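Local structure of cytoplasmic Protein STM1381 (Salmonella enterica subsp. enterica serovar Typhimurium, 3SOZ) at residues F61-E66 with D95-A100; Q192-I197 with P201-G206; C41-Q44 with D48-Y51; D72-S77 with A105-E110. The protein is of unknown function but probably has a fold resembling that of class I glutamine amidotransferases. All blocks are in the same frame, centred on the assembly; numbering follows the deposited sequence.

In the fold
Contacts 2, 3 and 4 lie on the central sheet, whereas contact 1 is peripheral, its centre about 21 Å from that of the chain, beside a second subunit, though its Phe61-Ala100 pair is buried. Contacts 3 and 4 each set a helix of the layered core on the sheet, through strands 48-53 and 73-77. Contact 2 reaches the sheet at its antiparallel extension, about 24 Å from contact 3 between centres. The chemistry follows these places. Contact 2 is backbone hydrogen bonding with aliphatic packing, and contact 4 a buried tyrosine with an isoleucine on its face. Contacts 1 and 3 both combine a buried apolar pair with an exposed polar side chain laid over hydrophobic neighbours.

Contact 1: F61-E66 with D95-A100; sequences FPQTAE and DIIPDA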
# COMPACT_ATOMS: atom_id res chain seq x y z
N PHE A 61 -7.97 10.12 24.44
CA PHE A 61 -8.05 8.67 24.66
C PHE A 61 -7.54 8.21 26.03
O PHE A 61 -6.40 8.51 26.37
CB PHE A 61 -7.37 7.84 23.57
CG PHE A 61 -7.66 6.37 23.69
CD1 PHE A 61 -8.89 5.85 23.31
CD2 PHE A 61 -6.74 5.51 24.24
CE1 PHE A 61 -9.19 4.50 23.47
CE2 PHE A 61 -7.02 4.12 24.38
CZ PHE A 61 -8.25 3.63 24.00
N PRO A 62 -8.38 7.48 26.81
CA PRO A 62 -8.04 6.91 28.12
C PRO A 62 -6.61 6.43 28.19
O PRO A 62 -6.17 5.70 27.30
CB PRO A 62 -9.00 5.73 28.27
CG PRO A 62 -10.08 5.93 27.19
CD PRO A 62 -9.81 7.25 26.51
N GLN A 63 -5.88 6.84 29.22
CA GLN A 63 -4.48 6.46 29.31
C GLN A 63 -4.17 5.56 30.52
O GLN A 63 -3.03 5.17 30.74
CB GLN A 63 -3.60 7.71 29.32
CG GLN A 63 -3.65 8.57 28.04
CD GLN A 63 -2.87 9.88 28.19
OE1 GLN A 63 -2.74 10.42 29.29
NE2 GLN A 63 -2.36 10.40 27.07
N THR A 64 -5.20 5.20 31.29
CA THR A 64 -4.98 4.28 32.41
C THR A 64 -5.92 3.08 32.37
O THR A 64 -7.03 3.17 31.81
CB THR A 64 -5.01 4.99 33.82
OG1 THR A 64 -6.30 5.56 34.09
CG2 THR A 64 -3.91 6.07 33.93
N ALA A 65 -5.47 1.96 32.94
CA ALA A 65 -6.25 0.72 32.99
C ALA A 65 -7.59 0.89 33.72
O ALA A 65 -8.62 0.36 33.30
CB ALA A 65 -5.42 -0.41 33.63
N GLU A 66 -7.56 1.65 34.81
CA GLU A 66 -8.77 1.90 35.59
C GLU A 66 -9.90 2.47 34.71
O GLU A 66 -11.07 2.11 34.90
CB GLU A 66 -8.42 2.80 36.81
CG GLU A 66 -9.61 3.25 37.73
CD GLU A 66 -9.20 4.29 38.82
OE1 GLU A 66 -9.84 5.38 38.90
OE2 GLU A 66 -8.25 4.04 39.60
N ASP A 95 4.64 14.76 22.28
CA ASP A 95 4.44 14.28 23.64
C ASP A 95 4.73 12.79 23.65
O ASP A 95 5.02 12.22 22.62
CB ASP A 95 3.00 14.55 24.12
CG ASP A 95 2.70 16.05 24.31
OD1 ASP A 95 3.65 16.86 24.30
OD2 ASP A 95 1.53 16.44 24.47
N ILE A 96 4.66 12.17 24.82
CA ILE A 96 4.84 10.75 24.96
C ILE A 96 3.63 10.23 25.70
O ILE A 96 3.41 10.59 26.85
CB ILE A 96 6.11 10.45 25.75
CG1 ILE A 96 7.32 10.58 24.81
CG2 ILE A 96 6.01 9.08 26.48
CD1 ILE A 96 8.68 10.30 25.47
N ILE A 97 2.82 9.42 25.04
CA ILE A 97 1.60 8.93 25.66
C ILE A 97 1.68 7.42 25.58
O ILE A 97 2.50 6.90 24.82
CB ILE A 97 0.29 9.48 24.97
CG1 ILE A 97 -0.14 8.57 23.81
CG2 ILE A 97 0.41 10.93 24.49
CD1 ILE A 97 -1.60 8.19 23.88
N PRO A 98 0.86 6.68 26.36
CA PRO A 98 0.97 5.20 26.27
C PRO A 98 0.25 4.58 25.06
O PRO A 98 -0.80 5.11 24.60
CB PRO A 98 0.33 4.72 27.59
CG PRO A 98 0.30 5.96 28.49
CD PRO A 98 0.05 7.10 27.52
N ASP A 99 0.82 3.48 24.54
CA ASP A 99 0.23 2.70 23.44
C ASP A 99 -1.20 2.31 23.74
O ASP A 99 -1.43 1.40 24.52
CB ASP A 99 1.10 1.46 23.18
CG ASP A 99 0.52 0.52 22.11
OD1 ASP A 99 -0.71 0.60 21.82
OD2 ASP A 99 1.29 -0.31 21.56
N ALA A 100 -2.16 3.00 23.13
CA ALA A 100 -3.64 2.77 23.28
C ALA A 100 -4.10 1.34 23.01
O ALA A 100 -5.17 0.92 23.47
CB ALA A 100 -4.41 3.70 22.37
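Gln63 and Pro98 mark the closest backbone approach, their CA atoms 6.4 Å apart. Both segments are mainly loop: 61-64 leads into a weakly bonded helix start, and 95-99 feeds helix 100-109, where Asp99 is the N-cap and its OD1 accepts from the backbone N of Leu101 and Gln102. No hydrogen bond crosses between the segments, so side chains carry the contact. Phe61 has its CG anti to the backbone N (chi1 -170°), which carries the ring over to the first turn of helix 100-109. There CE2 meets the methyl of Ala100, CB, at 3.3 Å, the approach being oblique to the ring, while CG of Pro62 sits 4.0 Å above the centre of one ring face. Gln63 reaches across with an extended chain, at about a right angle to both Ile97 and Pro98. Its CG packs 4.0 Å from CD of Pro98, and farther on NE2 lies 3.5 Å from CB of Ile97. Gln87 also touches Phe61, Ile97 and Ala100, while Pro155 of the second subunit packs on Ile97. The chemistry is thus that of van der Waals packing: Phe61 and Ala100 make a buried apolar join between the loop and the helix start, and the exposed glutamine packs its chain on Pro98 and its NE2 on Ile97, with no polar bond between the two segments.

Contact 2: Q192-I197 with P201-G206; sequences QVLAEI and PLLVMG
Strands 192-197 and 200-208 form a beta hairpin, with Gln192 facing Met205 and Val193 facing Val204, within the antiparallel part of the mixed sheet. The axes of 192-197 and 204-206 run at 150°, nearly antiparallel. Main-chain hydrogen bonds come first. Gln192 and Met205 are a hydrogen-bonded pair: Gln192 N donates to Met205 O, and Met205 N returns a bond to Gln192 O over 2.8 Å. Leu194 N binds Leu203 O at 2.9 Å. Beyond it the regular pattern breaks where the second chain turns a corner at Leu202 and Leu203; the carbonyl of Ala195 accepts Leu202 N at 3.1 Å, from above its plane, and the bond from Leu203 N to the same oxygen is weak. Val193 adds a CA-H...O contact to Leu203 O.

Apolar packing follows the faces of the sheet. Val193 and Val204, a non-hydrogen-bonded pair, project to one face and touch through their CG2 methyls at 4.2 Å. Toward the other point Gln192, Ala195, Leu203 and Met205, with helix 235-246 covering Leu203 through Phe238 and Met205 through Thr245 and Ile246. The aliphatic part of Gln192, bent at chi2, crosses Met205 at a slant, with CG 3.8 Å from CB of that residue. Nearer the turn, CG2 of Ile197 packs 3.8 Å from CB of Leu202. Farther from the turn, SE of Met205, modelled as selenomethionine, rests 4.0 Å from CD1 of Leu194.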
# COMPACT_ATOMS: atom_id res chain seq x y z
N GLN A 192 -13.14 -20.67 17.61
CA GLN A 192 -14.31 -21.33 17.06
C GLN A 192 -15.06 -20.44 16.07
O GLN A 192 -15.42 -19.31 16.39
CB GLN A 192 -15.19 -21.97 18.17
CG GLN A 192 -15.79 -21.01 19.25
CD GLN A 192 -15.00 -20.91 20.62
OE1 GLN A 192 -13.88 -21.44 20.79
NE2 GLN A 192 -15.62 -20.19 21.60
N VAL A 193 -15.23 -20.96 14.85
CA VAL A 193 -15.83 -20.28 13.72
C VAL A 193 -17.32 -20.59 13.71
O VAL A 193 -17.71 -21.75 13.58
CB VAL A 193 -15.22 -20.76 12.38
CG1 VAL A 193 -15.87 -20.05 11.22
CG2 VAL A 193 -13.74 -20.54 12.35
N LEU A 194 -18.14 -19.57 13.82
CA LEU A 194 -19.55 -19.78 13.93
C LEU A 194 -20.35 -19.55 12.63
O LEU A 194 -21.57 -19.80 12.59
CB LEU A 194 -20.11 -18.90 15.05
CG LEU A 194 -19.37 -18.70 16.39
CD1 LEU A 194 -20.27 -17.94 17.37
CD2 LEU A 194 -18.91 -20.01 17.04
N ALA A 195 -19.70 -19.06 11.56
CA ALA A 195 -20.35 -18.67 10.30
C ALA A 195 -19.28 -18.47 9.28
O ALA A 195 -18.19 -18.12 9.63
CB ALA A 195 -21.12 -17.39 10.44
N GLU A 196 -19.60 -18.70 8.02
CA GLU A 196 -18.63 -18.51 6.95
C GLU A 196 -19.23 -17.84 5.71
O GLU A 196 -20.43 -17.91 5.48
CB GLU A 196 -17.98 -19.83 6.57
CG GLU A 196 -16.98 -20.31 7.57
CD GLU A 196 -16.15 -21.50 7.06
OE1 GLU A 196 -16.75 -22.50 6.61
OE2 GLU A 196 -14.89 -21.42 7.11
N ILE A 197 -18.39 -17.19 4.93
CA ILE A 197 -18.85 -16.48 3.74
C ILE A 197 -17.86 -16.84 2.66
O ILE A 197 -16.69 -17.04 2.97
CB ILE A 197 -18.96 -14.94 4.01
CG1 ILE A 197 -19.60 -14.21 2.83
CG2 ILE A 197 -17.62 -14.36 4.50
CD1 ILE A 197 -20.11 -12.88 3.19
N PRO A 201 -13.76 -17.40 6.85
CA PRO A 201 -14.37 -17.06 8.15
C PRO A 201 -15.22 -15.82 8.12
O PRO A 201 -14.86 -14.85 7.48
CB PRO A 201 -13.17 -16.79 9.04
CG PRO A 201 -12.07 -17.55 8.44
CD PRO A 201 -12.34 -17.75 6.99
N LEU A 202 -16.32 -15.80 8.83
CA LEU A 202 -17.06 -14.58 8.93
C LEU A 202 -17.26 -14.18 10.38
O LEU A 202 -17.24 -12.99 10.70
CB LEU A 202 -18.37 -14.70 8.18
CG LEU A 202 -19.35 -13.50 7.99
CD1 LEU A 202 -20.65 -13.65 8.78
CD2 LEU A 202 -18.74 -12.09 8.16
N LEU A 203 -17.46 -15.16 11.26
CA LEU A 203 -17.70 -14.90 12.68
C LEU A 203 -16.76 -15.80 13.40
O LEU A 203 -16.86 -17.01 13.31
CB LEU A 203 -19.12 -15.28 13.08
CG LEU A 203 -19.87 -14.25 13.91
CD1 LEU A 203 -21.01 -14.92 14.65
CD2 LEU A 203 -18.94 -13.52 14.87
N VAL A 204 -15.78 -15.21 14.06
CA VAL A 204 -14.79 -16.00 14.75
C VAL A 204 -14.78 -15.58 16.20
O VAL A 204 -14.75 -14.38 16.54
CB VAL A 204 -13.41 -15.87 14.11
CG1 VAL A 204 -12.39 -16.69 14.85
CG2 VAL A 204 -13.49 -16.35 12.71
N MSE A 205 -14.84 -16.62 17.03
CA MSE A 205 -14.80 -16.46 18.47
C MSE A 205 -13.49 -16.95 19.02
O MSE A 205 -12.87 -17.89 18.50
CB MSE A 205 -15.91 -17.26 19.09
CG MSE A 205 -16.58 -16.50 20.13
SE MSE A 205 -17.77 -15.34 19.19
CE MSE A 205 -17.99 -14.04 20.64
N GLY A 206 -13.07 -16.33 20.10
CA GLY A 206 -11.79 -16.71 20.70
C GLY A 206 -11.69 -16.14 22.10
O GLY A 206 -12.65 -15.57 22.59

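Contact 3: C41-Q44 with D48-Y51; sequences CLRQ and DVDY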
# COMPACT_ATOMS: atom_id res chain seq x y z
N CYS A 41 -29.82 0.34 17.74
CA CYS A 41 -30.15 -1.09 17.91
C CYS A 41 -29.61 -1.72 19.19
O CYS A 41 -30.24 -2.59 19.79
CB CYS A 41 -29.60 -1.89 16.74
SG CYS A 41 -30.76 -2.19 15.41
N LEU A 42 -28.40 -1.31 19.57
CA LEU A 42 -27.72 -1.81 20.75
C LEU A 42 -28.39 -1.29 22.00
O LEU A 42 -28.68 -2.07 22.91
CB LEU A 42 -26.25 -1.43 20.70
CG LEU A 42 -25.42 -2.62 20.25
CD1 LEU A 42 -26.23 -3.51 19.35
CD2 LEU A 42 -24.11 -2.22 19.61
N ARG A 43 -28.66 0.01 22.03
CA ARG A 43 -29.57 0.61 23.00
C ARG A 43 -30.94 0.07 22.63
O ARG A 43 -31.13 -0.40 21.51
CB ARG A 43 -29.58 2.14 22.88
CG ARG A 43 -28.21 2.81 23.03
CD ARG A 43 -28.32 4.33 22.87
NE ARG A 43 -27.29 4.88 21.98
CZ ARG A 43 -26.28 5.68 22.35
NH1 ARG A 43 -26.11 6.06 23.62
NH2 ARG A 43 -25.43 6.10 21.43
N GLN A 44 -31.90 0.09 23.55
CA GLN A 44 -33.21 -0.46 23.20
C GLN A 44 -33.16 -2.01 23.13
O GLN A 44 -34.20 -2.68 23.15
CB GLN A 44 -33.74 0.20 21.89
CG GLN A 44 -35.03 -0.40 21.26
CD GLN A 44 -34.75 -1.29 20.03
OE1 GLN A 44 -34.29 -2.44 20.15
NE2 GLN A 44 -35.04 -0.75 18.85
N ASP A 48 -26.14 -0.21 27.38
CA ASP A 48 -25.65 1.12 27.68
C ASP A 48 -24.37 1.36 26.86
O ASP A 48 -23.35 0.67 27.02
CB ASP A 48 -25.38 1.23 29.20
CG ASP A 48 -25.28 2.67 29.68
OD1 ASP A 48 -26.20 3.47 29.39
OD2 ASP A 48 -24.28 3.00 30.38
N VAL A 49 -24.45 2.34 25.96
CA VAL A 49 -23.39 2.61 24.99
C VAL A 49 -22.82 4.02 25.09
O VAL A 49 -23.51 5.00 24.78
CB VAL A 49 -23.83 2.35 23.51
CG1 VAL A 49 -22.69 2.66 22.54
CG2 VAL A 49 -24.30 0.92 23.33
N ASP A 50 -21.56 4.08 25.50
CA ASP A 50 -20.71 5.25 25.24
C ASP A 50 -20.19 5.17 23.78
O ASP A 50 -19.54 4.18 23.39
CB ASP A 50 -19.54 5.28 26.24
CG ASP A 50 -19.98 5.62 27.68
OD1 ASP A 50 -21.12 6.15 27.86
OD2 ASP A 50 -19.18 5.38 28.63
N TYR A 51 -20.53 6.17 22.96
CA TYR A 51 -20.02 6.27 21.59
C TYR A 51 -18.76 7.08 21.64
O TYR A 51 -18.77 8.22 22.07
CB TYR A 51 -21.03 6.96 20.65
CG TYR A 51 -20.58 7.04 19.18
CD1 TYR A 51 -19.81 6.03 18.61
CD2 TYR A 51 -20.95 8.12 18.36
CE1 TYR A 51 -19.40 6.08 17.29
CE2 TYR A 51 -20.54 8.19 17.00
CZ TYR A 51 -19.76 7.15 16.49
OH TYR A 51 -19.33 7.12 15.18
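Val49 packs against Leu42 and Arg43 where helix 36-42 ends and the chain returns to the sheet. The unit is a beta-alpha-beta crossover, consistent with the Rossmann-like core of the glutaminase family: strand 48-53 lies parallel to strand 5-10, and the helix belongs to the connection between them. Asp48 opens the strand, with its CA 6.1 Å from that of Arg43, the closest CA approach of the two segments, although its side chain points away from the helix end. Its main chain bonds to Met4 and Ile6, which pairs the strand in parallel with 5-10.

Val49 comes next and does nearly all the work. With CG1 anti to the backbone N (chi1 180°), its CG2 is turned to the helix and touches CB of Leu42 at 4.0 Å. Ile6 and Phe8 of strand 5-10 also touch the valine, while Trp239 and Leu243 of helix 235-246 cover Leu42, so this pair belongs to the buried layer between helix and sheet. Arg43, exposed and first to leave the helix, bends at chi3 and brings its guanidinium flat over Val49, one face 4.3 Å from CB. Asp50 points away again, and neither it nor Asp48 reaches NH1 of Arg43 with its carboxylate. That NH1 stands instead 3.0 Å from the carbonyl O of Val49, at an angle too poor for a hydrogen bond.

Contact 4: D72-S77 with A105-E110; sequences DAIVIS and ADYVAE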
# COMPACT_ATOMS: atom_id res chain seq x y z
N ASP A 72 -17.89 -3.32 29.98
CA ASP A 72 -17.99 -4.77 29.75
C ASP A 72 -17.30 -5.25 28.48
O ASP A 72 -16.70 -6.33 28.47
CB ASP A 72 -19.46 -5.20 29.78
CG ASP A 72 -20.08 -4.94 31.14
OD1 ASP A 72 -19.51 -5.48 32.13
OD2 ASP A 72 -21.09 -4.18 31.23
N ALA A 73 -17.40 -4.43 27.42
CA ALA A 73 -16.73 -4.68 26.14
C ALA A 73 -16.36 -3.42 25.36
O ALA A 73 -16.94 -2.32 25.54
CB ALA A 73 -17.56 -5.57 25.27
N ILE A 74 -15.39 -3.60 24.49
CA ILE A 74 -14.99 -2.52 23.64
C ILE A 74 -15.31 -2.94 22.22
O ILE A 74 -15.01 -4.08 21.79
CB ILE A 74 -13.47 -2.16 23.81
CG1 ILE A 74 -13.19 -1.83 25.29
CG2 ILE A 74 -13.10 -1.00 22.88
CD1 ILE A 74 -11.72 -1.58 25.68
N VAL A 75 -15.96 -2.02 21.51
CA VAL A 75 -16.20 -2.21 20.06
C VAL A 75 -15.36 -1.28 19.19
O VAL A 75 -15.45 -0.04 19.30
CB VAL A 75 -17.66 -2.00 19.69
CG1 VAL A 75 -17.93 -2.60 18.32
CG2 VAL A 75 -18.58 -2.63 20.77
N ILE A 76 -14.54 -1.90 18.37
CA ILE A 76 -13.86 -1.20 17.32
C ILE A 76 -14.53 -1.52 15.99
O ILE A 76 -14.60 -2.66 15.56
CB ILE A 76 -12.38 -1.61 17.26
CG1 ILE A 76 -11.78 -1.54 18.66
CG2 ILE A 76 -11.61 -0.68 16.26
CD1 ILE A 76 -10.37 -2.01 18.74
N SER A 77 -14.99 -0.50 15.30
CA SER A 77 -15.59 -0.77 14.02
C SER A 77 -15.08 0.15 12.95
O SER A 77 -15.33 1.36 12.97
CB SER A 77 -17.13 -0.68 14.11
OG SER A 77 -17.65 0.37 13.34
N ALA A 105 -5.41 -4.29 24.87
CA ALA A 105 -4.90 -5.62 25.09
C ALA A 105 -4.95 -5.99 26.58
O ALA A 105 -5.50 -7.05 26.96
CB ALA A 105 -3.47 -5.74 24.57
N ASP A 106 -4.34 -5.12 27.41
CA ASP A 106 -4.32 -5.26 28.84
C ASP A 106 -5.74 -5.48 29.30
O ASP A 106 -6.02 -6.51 29.91
CB ASP A 106 -3.68 -4.04 29.52
CG ASP A 106 -2.13 -4.06 29.43
OD1 ASP A 106 -1.54 -4.95 28.78
OD2 ASP A 106 -1.51 -3.17 30.03
N TYR A 107 -6.63 -4.55 28.96
CA TYR A 107 -8.04 -4.64 29.33
C TYR A 107 -8.66 -6.00 29.05
O TYR A 107 -9.31 -6.59 29.91
CB TYR A 107 -8.83 -3.57 28.60
CG TYR A 107 -10.33 -3.79 28.57
CD1 TYR A 107 -10.91 -4.53 27.56
CD2 TYR A 107 -11.16 -3.22 29.53
CE1 TYR A 107 -12.28 -4.75 27.51
CE2 TYR A 107 -12.54 -3.42 29.50
CZ TYR A 107 -13.09 -4.20 28.47
OH TYR A 107 -14.45 -4.41 28.38
N VAL A 108 -8.45 -6.50 27.84
CA VAL A 108 -9.03 -7.77 27.43
C VAL A 108 -8.47 -8.94 28.26
O VAL A 108 -9.25 -9.73 28.80
CB VAL A 108 -8.85 -8.03 25.91
CG1 VAL A 108 -9.22 -9.47 25.53
CG2 VAL A 108 -9.66 -7.05 25.12
N ALA A 109 -7.15 -9.06 28.32
CA ALA A 109 -6.46 -10.00 29.23
C ALA A 109 -7.03 -9.99 30.68
O ALA A 109 -7.18 -11.06 31.27
CB ALA A 109 -4.95 -9.73 29.25
N GLU A 110 -7.36 -8.81 31.22
CA GLU A 110 -8.00 -8.69 32.54
C GLU A 110 -9.50 -9.00 32.46
O GLU A 110 -10.32 -8.46 33.24
CB GLU A 110 -7.73 -7.31 33.20
CG GLU A 110 -6.37 -7.18 33.96
CD GLU A 110 -5.37 -6.10 33.37
OE1 GLU A 110 -5.68 -4.86 33.42
OE2 GLU A 110 -4.26 -6.48 32.89
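Tyr107, on helix 100-109, covers Ile74 of strand 73-77 and reaches past it to the strand's entrance. From CB, which points toward the strand, the chain continues with CG anti to the backbone N (chi1 163°), and the ring is thereby laid against the isoleucine. CG is 3.9 Å from CD1 of Ile74. The same methyl is nearest at ring atom CD1, 3.6 Å away, and stays close along CE1, where CG1 of Ile74 joins it. At CZ the closest neighbour is CG1 of Ile74, at 4.0 Å. Together these make a CH-pi contact: CD1 of Ile74 stands 3.7 Å from the ring centroid and 17° off the normal. At the tip, OH meets the backbone instead. It is hydrogen-bonded to the carbonyl O of Tyr71, while O of Asp72 lies 3.0 Å from it at the ring edge, near the ring plane. Asp72 turns its own OD2 to the backbone N of Lys5 in the neighbouring strand.

Two chemistries thus meet in this helix-on-sheet packing: Ile74 on the ring face bears on the ring's rotation, and the main-chain bond from the hydroxyl of this buried tyrosine fixes where its tip lies.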